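Local coordinates for protein 1,4-dihydroxy-2-naphthoyl-CoA hydrolase (PDB 4K00) that hydrolyses the thioester of 1,4-dihydroxy-2-naphthoyl-CoA to release 1,4-dihydroxy-2-naphthoate for phylloquinone (vitamin K1) biosynthesis in a cyanobacterium, at residues F7-Q12 with Y37-S42; A16-D19 with V23-F26; N27-M32 with I66-P71; L82-A87 with T133-L138; D95-Q100 with A104-R109. All blocks are in the same frame, centred on the assembly; numbering follows the deposited sequence. Where two conformers were deposited one is given.

Interaction 1: F7-Q12 with Y37-S42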
# COMPACT_ATOMS: atom_id res chain seq x y z
N PHE A 7 -23.61 5.60 5.98
CA PHE A 7 -23.18 5.48 4.61
C PHE A 7 -22.97 4.02 4.24
O PHE A 7 -22.53 3.22 5.05
CB PHE A 7 -21.87 6.23 4.42
CG PHE A 7 -21.55 6.51 3.00
CD1 PHE A 7 -22.31 7.42 2.29
CD2 PHE A 7 -20.49 5.87 2.37
CE1 PHE A 7 -22.01 7.69 0.96
CE2 PHE A 7 -20.20 6.13 1.05
CZ PHE A 7 -20.96 7.05 0.35
N THR A 8 -23.29 3.67 3.00
CA THR A 8 -22.90 2.36 2.46
C THR A 8 -21.94 2.54 1.30
O THR A 8 -22.27 3.15 0.30
CB THR A 8 -24.12 1.57 1.95
OG1 THR A 8 -25.07 1.44 3.02
CG2 THR A 8 -23.69 0.18 1.48
N TYR A 9 -20.75 1.98 1.46
CA TYR A 9 -19.68 2.09 0.48
C TYR A 9 -19.46 0.75 -0.19
O TYR A 9 -19.22 -0.27 0.47
CB TYR A 9 -18.41 2.53 1.19
CG TYR A 9 -17.15 2.53 0.35
CD1 TYR A 9 -17.03 3.37 -0.76
CD2 TYR A 9 -16.08 1.72 0.69
CE1 TYR A 9 -15.87 3.38 -1.52
CE2 TYR A 9 -14.91 1.74 -0.06
CZ TYR A 9 -14.82 2.56 -1.17
OH TYR A 9 -13.66 2.57 -1.89
N GLU A 10 -19.58 0.75 -1.51
CA GLU A 10 -19.39 -0.46 -2.28
C GLU A 10 -17.92 -0.57 -2.74
O GLU A 10 -17.35 0.40 -3.25
CB GLU A 10 -20.34 -0.44 -3.46
CG GLU A 10 -20.24 -1.62 -4.39
CD GLU A 10 -21.28 -1.53 -5.48
OE1 GLU A 10 -22.25 -0.76 -5.31
OE2 GLU A 10 -21.13 -2.22 -6.51
N ARG A 11 -17.33 -1.73 -2.54
CA ARG A 11 -15.89 -1.90 -2.77
C ARG A 11 -15.62 -3.27 -3.39
O ARG A 11 -15.89 -4.31 -2.79
CB ARG A 11 -15.12 -1.74 -1.46
CG ARG A 11 -13.62 -1.98 -1.57
CD ARG A 11 -12.92 -0.98 -2.49
NE ARG A 11 -11.59 -0.66 -1.96
CZ ARG A 11 -10.54 -1.47 -2.04
NH1 ARG A 11 -10.62 -2.65 -2.67
NH2 ARG A 11 -9.38 -1.10 -1.50
N GLN A 12 -15.08 -3.24 -4.61
CA GLN A 12 -14.50 -4.41 -5.25
C GLN A 12 -13.13 -4.76 -4.67
O GLN A 12 -12.30 -3.88 -4.42
CB GLN A 12 -14.37 -4.14 -6.75
CG GLN A 12 -13.71 -5.25 -7.53
CD GLN A 12 -14.68 -6.37 -7.85
OE1 GLN A 12 -14.43 -7.53 -7.52
NE2 GLN A 12 -15.79 -6.02 -8.48
N TYR A 37 -15.25 6.05 4.95
CA TYR A 37 -15.22 7.32 5.64
C TYR A 37 -15.01 8.46 4.63
O TYR A 37 -15.76 9.43 4.62
CB TYR A 37 -14.16 7.29 6.74
CG TYR A 37 -13.68 8.63 7.27
CD1 TYR A 37 -14.56 9.53 7.86
CD2 TYR A 37 -12.34 8.98 7.20
CE1 TYR A 37 -14.11 10.75 8.34
CE2 TYR A 37 -11.88 10.18 7.69
CZ TYR A 37 -12.76 11.07 8.26
OH TYR A 37 -12.30 12.28 8.74
N GLU A 38 -14.02 8.31 3.76
CA GLU A 38 -13.73 9.32 2.76
C GLU A 38 -14.85 9.50 1.76
O GLU A 38 -15.10 10.61 1.31
CB GLU A 38 -12.40 9.03 2.04
CG GLU A 38 -11.19 9.27 2.93
CD GLU A 38 -9.90 8.85 2.25
OE1 GLU A 38 -9.46 7.71 2.50
OE2 GLU A 38 -9.34 9.67 1.50
N SER A 39 -15.52 8.41 1.40
CA SER A 39 -16.62 8.48 0.44
C SER A 39 -17.81 9.18 1.09
O SER A 39 -18.53 9.95 0.46
CB SER A 39 -17.03 7.10 -0.06
OG SER A 39 -15.94 6.44 -0.68
N TRP A 40 -18.02 8.91 2.37
CA TRP A 40 -19.07 9.59 3.10
C TRP A 40 -18.79 11.10 3.13
O TRP A 40 -19.67 11.91 2.85
CB TRP A 40 -19.22 9.01 4.50
CG TRP A 40 -20.10 9.81 5.38
CD1 TRP A 40 -21.46 9.87 5.35
CD2 TRP A 40 -19.68 10.72 6.40
NE1 TRP A 40 -21.91 10.73 6.31
CE2 TRP A 40 -20.84 11.27 6.96
CE3 TRP A 40 -18.43 11.09 6.91
CZ2 TRP A 40 -20.79 12.20 8.01
CZ3 TRP A 40 -18.38 12.01 7.94
CH2 TRP A 40 -19.56 12.55 8.48
N LEU A 41 -17.56 11.47 3.46
CA LEU A 41 -17.14 12.88 3.44
C LEU A 41 -17.46 13.54 2.11
O LEU A 41 -18.00 14.64 2.07
CB LEU A 41 -15.63 13.00 3.69
CG LEU A 41 -15.12 12.74 5.11
CD1 LEU A 41 -13.60 12.81 5.14
CD2 LEU A 41 -15.73 13.70 6.10
N SER A 42 -17.10 12.86 1.03
CA SER A 42 -17.33 13.35 -0.33
C SER A 42 -18.83 13.53 -0.61
O SER A 42 -19.25 14.53 -1.19
CB SER A 42 -16.73 12.38 -1.34
OG SER A 42 -16.87 12.85 -2.66

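Interaction 2: A16-D19 with V23-F26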
# COMPACT_ATOMS: atom_id res chain seq x y z
N ALA A 16 -4.39 -6.38 -5.63
CA ALA A 16 -3.48 -5.76 -4.65
C ALA A 16 -3.99 -5.87 -3.21
O ALA A 16 -3.20 -5.80 -2.28
CB ALA A 16 -3.26 -4.29 -5.00
N ASP A 17 -5.30 -6.02 -3.03
CA ASP A 17 -5.88 -6.13 -1.69
C ASP A 17 -5.57 -7.48 -1.06
O ASP A 17 -5.70 -7.66 0.17
CB ASP A 17 -7.40 -5.94 -1.74
CG ASP A 17 -7.80 -4.55 -2.15
OD1 ASP A 17 -7.40 -3.59 -1.48
OD2 ASP A 17 -8.58 -4.42 -3.11
N THR A 18 -5.19 -8.44 -1.89
CA THR A 18 -5.00 -9.81 -1.42
C THR A 18 -3.54 -10.11 -1.12
O THR A 18 -2.66 -9.36 -1.51
CB THR A 18 -5.54 -10.83 -2.45
OG1 THR A 18 -4.81 -10.71 -3.69
CG2 THR A 18 -7.03 -10.58 -2.71
N ASP A 19 -3.28 -11.22 -0.43
CA ASP A 19 -1.93 -11.61 -0.09
C ASP A 19 -1.65 -13.05 -0.47
O ASP A 19 -2.52 -13.74 -1.02
CB ASP A 19 -1.66 -11.37 1.40
CG ASP A 19 -2.45 -12.29 2.31
OD1 ASP A 19 -2.75 -13.43 1.93
OD2 ASP A 19 -2.75 -11.85 3.44
N VAL A 23 -6.07 -14.59 0.26
CA VAL A 23 -7.22 -13.85 0.81
C VAL A 23 -6.86 -12.36 0.99
O VAL A 23 -5.70 -11.97 0.87
CB VAL A 23 -7.68 -14.42 2.17
CG1 VAL A 23 -8.05 -15.90 2.06
CG2 VAL A 23 -6.62 -14.21 3.25
N VAL A 24 -7.87 -11.54 1.29
CA VAL A 24 -7.63 -10.12 1.59
C VAL A 24 -6.75 -9.98 2.84
O VAL A 24 -7.03 -10.57 3.88
CB VAL A 24 -8.95 -9.35 1.78
CG1 VAL A 24 -8.70 -7.95 2.30
CG2 VAL A 24 -9.72 -9.29 0.47
N TYR A 25 -5.66 -9.22 2.70
CA TYR A 25 -4.73 -8.92 3.79
C TYR A 25 -5.43 -8.06 4.86
O TYR A 25 -6.20 -7.16 4.52
CB TYR A 25 -3.53 -8.17 3.21
CG TYR A 25 -2.40 -7.85 4.15
CD1 TYR A 25 -1.60 -8.85 4.68
CD2 TYR A 25 -2.10 -6.53 4.47
CE1 TYR A 25 -0.54 -8.55 5.53
CE2 TYR A 25 -1.05 -6.22 5.32
CZ TYR A 25 -0.27 -7.23 5.84
OH TYR A 25 0.79 -6.93 6.69
N PHE A 26 -5.15 -8.35 6.13
CA PHE A 26 -5.94 -7.81 7.23
C PHE A 26 -6.04 -6.29 7.13
O PHE A 26 -7.10 -5.71 7.31
CB PHE A 26 -5.36 -8.23 8.58
CG PHE A 26 -4.17 -7.42 9.02
CD1 PHE A 26 -2.91 -7.66 8.50
CD2 PHE A 26 -4.32 -6.42 9.96
CE1 PHE A 26 -1.83 -6.90 8.91
CE2 PHE A 26 -3.25 -5.66 10.37
CZ PHE A 26 -2.00 -5.90 9.84

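Interaction 3: N27-M32 with I66-P71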
# COMPACT_ATOMS: atom_id res chain seq x y z
N ASN A 27 -4.92 -5.66 6.79
CA ASN A 27 -4.78 -4.21 6.83
C ASN A 27 -5.56 -3.55 5.72
O ASN A 27 -5.94 -2.38 5.81
CB ASN A 27 -3.30 -3.84 6.64
CG ASN A 27 -2.91 -2.60 7.40
OD1 ASN A 27 -3.59 -2.19 8.34
ND2 ASN A 27 -1.80 -2.00 7.01
N GLN A 28 -5.79 -4.29 4.64
CA GLN A 28 -6.60 -3.78 3.53
C GLN A 28 -8.08 -3.60 3.88
O GLN A 28 -8.72 -2.69 3.38
CB GLN A 28 -6.42 -4.65 2.27
CG GLN A 28 -5.03 -4.58 1.66
CD GLN A 28 -4.65 -3.18 1.25
OE1 GLN A 28 -3.69 -2.62 1.77
NE2 GLN A 28 -5.41 -2.59 0.34
N PHE A 29 -8.62 -4.44 4.76
CA PHE A 29 -9.96 -4.20 5.28
C PHE A 29 -10.05 -2.85 6.00
O PHE A 29 -11.04 -2.12 5.85
CB PHE A 29 -10.40 -5.32 6.23
CG PHE A 29 -10.78 -6.61 5.54
CD1 PHE A 29 -11.90 -6.70 4.74
CD2 PHE A 29 -10.03 -7.77 5.75
CE1 PHE A 29 -12.27 -7.89 4.14
CE2 PHE A 29 -10.40 -8.97 5.15
CZ PHE A 29 -11.52 -9.03 4.35
N LEU A 30 -9.03 -2.51 6.79
CA LEU A 30 -8.99 -1.22 7.46
C LEU A 30 -8.88 -0.08 6.47
O LEU A 30 -9.48 0.98 6.69
CB LEU A 30 -7.82 -1.13 8.45
CG LEU A 30 -8.13 -1.45 9.91
CD1 LEU A 30 -6.87 -1.31 10.75
CD2 LEU A 30 -9.26 -0.57 10.45
N GLN A 31 -8.11 -0.28 5.40
CA GLN A 31 -8.03 0.70 4.31
C GLN A 31 -9.43 0.94 3.72
O GLN A 31 -9.82 2.08 3.47
CB GLN A 31 -7.03 0.23 3.23
CG GLN A 31 -6.93 1.09 1.98
CD GLN A 31 -6.77 2.56 2.30
OE1 GLN A 31 -6.13 2.93 3.28
NE2 GLN A 31 -7.37 3.41 1.47
N MET A 32 -10.19 -0.13 3.52
CA MET A 32 -11.53 -0.02 2.93
C MET A 32 -12.46 0.76 3.86
O MET A 32 -13.33 1.50 3.40
CB MET A 32 -12.12 -1.40 2.67
CG MET A 32 -11.41 -2.22 1.61
SD MET A 32 -12.02 -3.92 1.58
CE MET A 32 -10.79 -4.68 0.52
N ILE A 66 -10.22 -3.46 14.63
CA ILE A 66 -10.92 -4.30 13.67
C ILE A 66 -10.87 -5.75 14.11
O ILE A 66 -9.84 -6.22 14.59
CB ILE A 66 -10.36 -4.10 12.24
CG1 ILE A 66 -11.09 -4.97 11.21
CG2 ILE A 66 -8.86 -4.40 12.18
CD1 ILE A 66 -11.02 -4.39 9.82
N ASP A 67 -12.00 -6.45 13.99
CA ASP A 67 -12.06 -7.90 14.22
C ASP A 67 -12.47 -8.62 12.94
O ASP A 67 -13.35 -8.16 12.21
CB ASP A 67 -13.07 -8.24 15.31
CG ASP A 67 -12.77 -7.53 16.62
OD1 ASP A 67 -11.70 -7.76 17.22
OD2 ASP A 67 -13.61 -6.74 17.05
N PHE A 68 -11.82 -9.75 12.67
CA PHE A 68 -12.04 -10.48 11.43
C PHE A 68 -12.78 -11.78 11.72
O PHE A 68 -12.41 -12.53 12.62
CB PHE A 68 -10.70 -10.77 10.74
CG PHE A 68 -9.89 -9.53 10.50
CD1 PHE A 68 -10.10 -8.75 9.38
CD2 PHE A 68 -8.93 -9.12 11.43
CE1 PHE A 68 -9.36 -7.59 9.18
CE2 PHE A 68 -8.20 -7.96 11.23
CZ PHE A 68 -8.40 -7.21 10.10
N PHE A 69 -13.86 -12.01 10.96
CA PHE A 69 -14.72 -13.15 11.17
C PHE A 69 -14.56 -14.17 10.04
O PHE A 69 -14.66 -15.37 10.25
CB PHE A 69 -16.18 -12.68 11.28
CG PHE A 69 -16.41 -11.66 12.35
CD1 PHE A 69 -16.00 -11.90 13.65
CD2 PHE A 69 -17.01 -10.45 12.06
CE1 PHE A 69 -16.20 -10.96 14.64
CE2 PHE A 69 -17.20 -9.50 13.05
CZ PHE A 69 -16.79 -9.76 14.34
N ALA A 70 -14.34 -13.68 8.82
CA ALA A 70 -14.28 -14.56 7.66
C ALA A 70 -13.53 -13.85 6.53
O ALA A 70 -13.55 -12.62 6.45
CB ALA A 70 -15.68 -14.93 7.21
N PRO A 71 -12.85 -14.63 5.66
CA PRO A 71 -11.99 -14.04 4.63
C PRO A 71 -12.75 -13.59 3.40
O PRO A 71 -13.90 -14.00 3.20
CB PRO A 71 -11.04 -15.19 4.28
CG PRO A 71 -11.86 -16.42 4.52
CD PRO A 71 -12.76 -16.10 5.69

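Interaction 4: L82-A87 with T133-L138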
# COMPACT_ATOMS: atom_id res chain seq x y z
N LEU A 82 -21.23 2.08 7.31
CA LEU A 82 -20.58 3.01 8.20
C LEU A 82 -21.66 3.76 8.98
O LEU A 82 -22.65 4.21 8.41
CB LEU A 82 -19.72 4.00 7.38
CG LEU A 82 -19.37 5.33 8.04
CD1 LEU A 82 -18.37 5.12 9.17
CD2 LEU A 82 -18.80 6.30 7.01
N THR A 83 -21.45 3.86 10.28
CA THR A 83 -22.16 4.82 11.12
C THR A 83 -21.20 5.78 11.82
O THR A 83 -20.17 5.35 12.35
CB THR A 83 -22.99 4.08 12.18
OG1 THR A 83 -23.94 3.24 11.53
CG2 THR A 83 -23.72 5.07 13.07
N ILE A 84 -21.53 7.08 11.80
CA ILE A 84 -20.69 8.09 12.45
C ILE A 84 -21.42 8.77 13.59
O ILE A 84 -22.59 9.16 13.46
CB ILE A 84 -20.21 9.20 11.48
CG1 ILE A 84 -19.82 8.63 10.13
CG2 ILE A 84 -19.05 9.98 12.09
CD1 ILE A 84 -20.94 8.66 9.11
N THR A 85 -20.71 8.94 14.70
CA THR A 85 -21.26 9.43 15.97
C THR A 85 -20.30 10.50 16.48
O THR A 85 -19.08 10.37 16.33
CB THR A 85 -21.30 8.27 17.00
OG1 THR A 85 -22.29 7.32 16.61
CG2 THR A 85 -21.61 8.78 18.41
N GLN A 86 -20.82 11.57 17.08
CA GLN A 86 -19.96 12.54 17.75
C GLN A 86 -19.80 12.16 19.21
O GLN A 86 -20.78 12.11 19.94
CB GLN A 86 -20.54 13.95 17.65
CG GLN A 86 -19.63 14.99 18.25
CD GLN A 86 -20.04 16.41 17.94
OE1 GLN A 86 -20.99 16.66 17.20
NE2 GLN A 86 -19.31 17.36 18.51
N ALA A 87 -18.57 11.93 19.64
CA ALA A 87 -18.32 11.49 21.01
C ALA A 87 -18.02 12.66 21.97
O ALA A 87 -18.23 12.55 23.18
CB ALA A 87 -17.18 10.48 21.01
N THR A 133 -22.38 19.13 11.48
CA THR A 133 -23.66 19.15 10.81
C THR A 133 -23.90 17.86 10.02
O THR A 133 -24.97 17.26 10.12
CB THR A 133 -23.76 20.39 9.89
OG1 THR A 133 -23.59 21.57 10.68
CG2 THR A 133 -25.09 20.43 9.17
N ALA A 134 -22.90 17.43 9.25
CA ALA A 134 -22.98 16.17 8.51
C ALA A 134 -23.19 14.96 9.42
O ALA A 134 -23.99 14.07 9.10
CB ALA A 134 -21.72 15.96 7.69
N ILE A 135 -22.49 14.94 10.55
CA ILE A 135 -22.62 13.82 11.48
C ILE A 135 -24.03 13.78 12.08
O ILE A 135 -24.61 12.71 12.25
CB ILE A 135 -21.56 13.86 12.60
CG1 ILE A 135 -20.15 13.65 12.02
CG2 ILE A 135 -21.83 12.77 13.62
CD1 ILE A 135 -19.03 14.00 12.99
N CYS A 136 -24.58 14.95 12.41
CA CYS A 136 -25.95 15.07 12.96
C CYS A 136 -26.97 14.57 11.96
O CYS A 136 -28.00 14.00 12.33
CB CYS A 136 -26.29 16.53 13.25
SG CYS A 136 -25.47 17.27 14.67
N ASP A 137 -26.71 14.86 10.70
CA ASP A 137 -27.52 14.33 9.61
C ASP A 137 -29.01 14.55 9.83
O ASP A 137 -29.80 13.60 9.75
CB ASP A 137 -27.25 12.84 9.45
CG ASP A 137 -27.81 12.29 8.17
OD1 ASP A 137 -27.99 13.09 7.21
OD2 ASP A 137 -28.11 11.09 8.13
N LEU A 138 -29.41 15.79 10.10
CA LEU A 138 -30.81 16.10 10.34
C LEU A 138 -31.70 16.04 9.09
O LEU A 138 -32.91 16.10 9.20
CB LEU A 138 -30.97 17.46 11.03
CG LEU A 138 -30.27 17.55 12.38
CD1 LEU A 138 -30.47 18.93 12.97
CD2 LEU A 138 -30.77 16.48 13.34

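Interaction 5: D95-Q100 with A104-R109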
# COMPACT_ATOMS: atom_id res chain seq x y z
N ASP A 95 -18.09 3.60 13.00
CA ASP A 95 -18.33 2.16 13.21
C ASP A 95 -18.62 1.52 11.88
O ASP A 95 -19.46 2.01 11.13
CB ASP A 95 -19.56 1.95 14.09
CG ASP A 95 -19.22 1.89 15.54
OD1 ASP A 95 -18.74 0.82 15.98
OD2 ASP A 95 -19.47 2.89 16.23
N TYR A 96 -17.93 0.42 11.59
CA TYR A 96 -17.99 -0.19 10.27
C TYR A 96 -18.38 -1.65 10.39
O TYR A 96 -17.92 -2.34 11.30
CB TYR A 96 -16.64 -0.13 9.56
CG TYR A 96 -15.93 1.21 9.55
CD1 TYR A 96 -15.13 1.61 10.61
CD2 TYR A 96 -16.02 2.05 8.45
CE1 TYR A 96 -14.46 2.83 10.59
CE2 TYR A 96 -15.34 3.26 8.41
CZ TYR A 96 -14.56 3.64 9.48
OH TYR A 96 -13.89 4.84 9.44
N GLU A 97 -19.21 -2.11 9.47
CA GLU A 97 -19.33 -3.55 9.21
C GLU A 97 -19.02 -3.82 7.75
O GLU A 97 -19.52 -3.10 6.88
CB GLU A 97 -20.75 -4.04 9.47
CG GLU A 97 -21.23 -3.88 10.90
CD GLU A 97 -22.44 -4.75 11.19
OE1 GLU A 97 -23.33 -4.84 10.32
OE2 GLU A 97 -22.50 -5.35 12.27
N ILE A 98 -18.20 -4.84 7.50
CA ILE A 98 -17.85 -5.23 6.14
C ILE A 98 -18.47 -6.58 5.82
O ILE A 98 -18.29 -7.56 6.56
CB ILE A 98 -16.32 -5.32 5.93
CG1 ILE A 98 -15.65 -4.02 6.37
CG2 ILE A 98 -16.00 -5.60 4.46
CD1 ILE A 98 -14.13 -4.07 6.34
N SER A 99 -19.22 -6.63 4.72
CA SER A 99 -19.95 -7.82 4.36
C SER A 99 -19.79 -8.11 2.87
O SER A 99 -19.48 -7.20 2.09
CB SER A 99 -21.43 -7.67 4.71
OG SER A 99 -21.96 -6.52 4.07
N GLN A 100 -20.04 -9.35 2.48
CA GLN A 100 -20.24 -9.71 1.07
C GLN A 100 -21.54 -9.11 0.56
O GLN A 100 -22.57 -9.19 1.22
CB GLN A 100 -20.27 -11.22 0.91
CG GLN A 100 -18.97 -11.91 1.25
CD GLN A 100 -17.94 -11.78 0.14
OE1 GLN A 100 -18.22 -11.24 -0.92
NE2 GLN A 100 -16.74 -12.27 0.39
N ALA A 104 -24.41 -11.31 2.06
CA ALA A 104 -24.51 -10.55 3.31
C ALA A 104 -23.71 -11.17 4.46
O ALA A 104 -23.84 -10.76 5.61
CB ALA A 104 -25.97 -10.38 3.72
N GLN A 105 -22.86 -12.14 4.15
CA GLN A 105 -21.93 -12.66 5.14
C GLN A 105 -21.09 -11.53 5.74
O GLN A 105 -20.41 -10.81 5.01
CB GLN A 105 -21.00 -13.70 4.51
CG GLN A 105 -20.03 -14.31 5.50
CD GLN A 105 -19.04 -15.24 4.82
OE1 GLN A 105 -18.70 -15.08 3.65
NE2 GLN A 105 -18.56 -16.22 5.57
N LEU A 106 -21.11 -11.42 7.07
CA LEU A 106 -20.26 -10.48 7.79
C LEU A 106 -18.81 -10.95 7.85
O LEU A 106 -18.49 -12.01 8.41
CB LEU A 106 -20.80 -10.29 9.22
CG LEU A 106 -20.04 -9.28 10.08
CD1 LEU A 106 -20.29 -7.86 9.59
CD2 LEU A 106 -20.46 -9.43 11.53
N LEU A 107 -17.92 -10.13 7.31
CA LEU A 107 -16.50 -10.47 7.25
C LEU A 107 -15.70 -9.85 8.41
O LEU A 107 -14.76 -10.46 8.92
CB LEU A 107 -15.93 -10.00 5.92
CG LEU A 107 -16.65 -10.52 4.69
CD1 LEU A 107 -16.03 -9.93 3.43
CD2 LEU A 107 -16.61 -12.04 4.67
N ALA A 108 -16.07 -8.63 8.79
CA ALA A 108 -15.30 -7.86 9.77
C ALA A 108 -16.15 -6.74 10.36
O ALA A 108 -17.07 -6.25 9.72
CB ALA A 108 -14.05 -7.27 9.12
N ARG A 109 -15.82 -6.35 11.59
CA ARG A 109 -16.33 -5.12 12.19
C ARG A 109 -15.13 -4.26 12.60
O ARG A 109 -14.06 -4.79 12.91
CB ARG A 109 -17.19 -5.42 13.43
CG ARG A 109 -16.38 -5.90 14.63
CD ARG A 109 -17.22 -6.16 15.86
NE ARG A 109 -16.40 -6.67 16.95
CZ ARG A 109 -16.84 -6.96 18.17
NH1 ARG A 109 -18.12 -6.81 18.47
NH2 ARG A 109 -15.99 -7.42 19.08
O HOH W 1 -16.26 -14.44 2.04

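Interaction 1: F7-Q12 with Y37-S42
Phe7 and Trp40 mark the place where strand 7-12 passes helix 37-42 at 120°, the two axes 8.3 Å apart at their closest. The helix sits on the ring of Phe7: Trp40 CA stands almost exactly over its centre, 3.8 Å from the centroid, in a CH-pi contact. Next to it on the same face comes Trp40 CB, 3.7 Å from Phe7 CG. The indole is steeply inclined to this ring, the planes of the Phe7 ring and the Trp40 five-membered ring meeting at 68°, an oblique pair, and Trp40 CD1 reaches Phe7 CB. With CG of Phe7 trans to the main-chain N (chi1 -163°), the ring extends beneath the helix far enough for its CE2 to meet Ser39 CB at 3.5 Å. Two residues along the strand, Tyr9 passes Ser39 with CE1 3.2 Å from OG, a van der Waals approach only. That hydroxyl is bonded back to Glu35 O within the helix, and Tyr9 OH is likewise bonded to Glu35 OE1. This is the long helix of the hotdog fold, 26-43, lying on strand 6-12, which ends the sheet within this chain. Because both hydroxyls find their partners around Glu35 and no hydrogen bond spans the two segments, the cohesion here is essentially aromatic and dispersive.

Interaction 2: A16-D19 with V23-F26
Asp19 N gives its hydrogen to Val23 O at 2.8 Å, and Tyr25 N gives its own to Asp17 O at 3.0 Å. Between these two backbone bonds Thr18 and Val24 face each other as a single beta bridge, their CA atoms 4.0 Å apart, closing the loop that leads from strand 6-12 into the long central helix of the hotdog fold. Asp17 O also receives a CA-H...O contact from Val24, and Val23 O one from Thr18 CA, so each carbonyl has an N-H and a C-H partner from across the loop. The bridge holds Asp19, the predicted active-site residue, close to the start of the helix.

The Asp19 carboxylate is placed by a chi1 of 68°, with CG lodged between the main-chain N and carbonyl carbon. OD1 turns to Ala21 N in the tip of the loop, while OD2 comes in near the plane of the Tyr25 ring at its edge. Carboxylate and ring planes stand 78° apart. Asp17 carries its own carboxylate away from the bridge, to Arg11 in a salt bridge and to Tyr14 N and Gln28. Thr18 OG1 bonds to Leu15 O.

Further out the contact runs into neighbouring subunits: Tyr25 OH is bonded to Gln31 of one, and Asp19 packs on Leu15 of another. Within 23-26, Phe26 CD1 lies over the centre of the Tyr25 ring, 3.7 Å above its plane, and Asp19 OD2 stands 3.4 Å from Tyr25 CD1.

Interaction 3: N27-M32 with I66-P71
Phe29 and Leu30 meet Ile66 and Phe68 without any hydrogen bond between the segments; within the two segments the polar bonds are the helix's own, Gln31 N to Asn27 O at 3.0 Å among them. Everything that crosses is hydrocarbon. Phe29 CD2 comes to the edge of the Phe68 ring, near its plane, 3.5 Å from CE1. The two rings are inclined at 49°, an oblique pair, and Phe29 CB lies in the plane of the Phe68 ring as well. Ile66 extends CG1 trans to its main-chain N (chi1 -180°), which carries CD1 up to Phe29 CB at 3.8 Å. The Leu30 and Ile66 side chains slide past each other in opposite directions, with Ile66 CG2 touching Leu30 CG at 3.8 Å. Swapping Leu30 for an alanine would probably leave Ile66 CG2 without its cover and open a gap between helix and strand. Leu30 also packs on Leu30 of a neighbouring subunit, and strand residues Ile66 and Asp67 pair with a strand of that same chain, so the sheet continues across the interface. The central helix of the hotdog fold thus rests on its sheet through a wholly apolar seam, with shape fit rather than directional bonding setting the spacing.

Interaction 4: L82-A87 with T133-L138
Ile135 does nearly all the touching: it points from helix 133-136 at strand 82-86, where Ile84 meets it. On the tight side, Ile84 CG2 packs 3.8 Å from Ile135 CG1, the two side chains crossing at about a right angle. The second branch of Ile135, CG2, lies trans to the main-chain N and settles on the strand backbone itself, 3.7 Å from Ile84 O and 3.8 Å from Gln86 N. Trp40 of the central helix touches both isoleucines and Ala134 too. In fold terms this is the C-terminal helix of this chain, packed on one end of the curved hotdog sheet, beside the long helix that the sheet wraps. An alanine in place of Ile135 is likely to leave Ile84 CG2 and the indole of Trp40 facing a gap, with the helix less firmly seated on the strand. The other side is much looser. The side chain of Gln86 comes no nearer than 4.4 Å, from its CB to Ile135 CG2, and its extended chain carries the amide past the isoleucine, where NE2 bonds to Ser88 O. Thr85 is exposed and its side chain sets off away from the helix, and Cys136 likewise points away from the strand.

Interaction 5: D95-Q100 with A104-R109
Gln100 and Gln105 run side by side in the same direction, their amide planes 32° apart, and a water joins them by accepting from Gln100 NE2 at 2.8 Å and donating to Gln105 OE1. Gln100 bends at chi2 (-78°), which lays its amide beside Leu107, whose CD1 is 3.9 Å from NE2; that nitrogen is also bonded to Asp76. The backbones of the two segments form an antiparallel hairpin with a classic beta bulge: Leu107 and Ala108 both face Ile98. Ile98 O takes a short bond from Leu107 N at 2.7 Å and a weak one from Ala108 N, while Ile98 N donates almost straight to Ala108 O (178°). Past the bulge, Gln100 N bonds to Gln105 O and Ala104 N to Gln100 O, closing the turn. Leu106 sends CD1 across Glu97 at about a right angle, 3.8 Å from its CB, on the face that also carries Ser99 and Arg109. The opposite face, with Ile98 and Ala108, is turned to the central helix: Ile98 packs on Phe29 and Cys33. The hairpin lies mid-sheet, with strand 77-86 bonded to the outer side of 91-100 and strand 57-68 to that of 106-118.

Helix 26-43 supplies one side of interactions 1 and 3, and both contacts set it on the same curved sheet, their centres about 15 Å apart. Interaction 2 leads into that helix and is tied to interaction 1 by the salt bridge of Arg11 NH1 and Asp17 OD2 (2.7 Å). It is packed on interaction 3, where the side chain of Phe29 lies about 8 Å from that of the predicted active-site Asp19. Interactions 3 and 5 are sheet neighbours, linked by Phe69 N to Leu107 O and by Asp67 with Arg109. Interaction 4 closes the far end, its centre about 30 Å from that of interaction 2; Trp40 joins it to interaction 1.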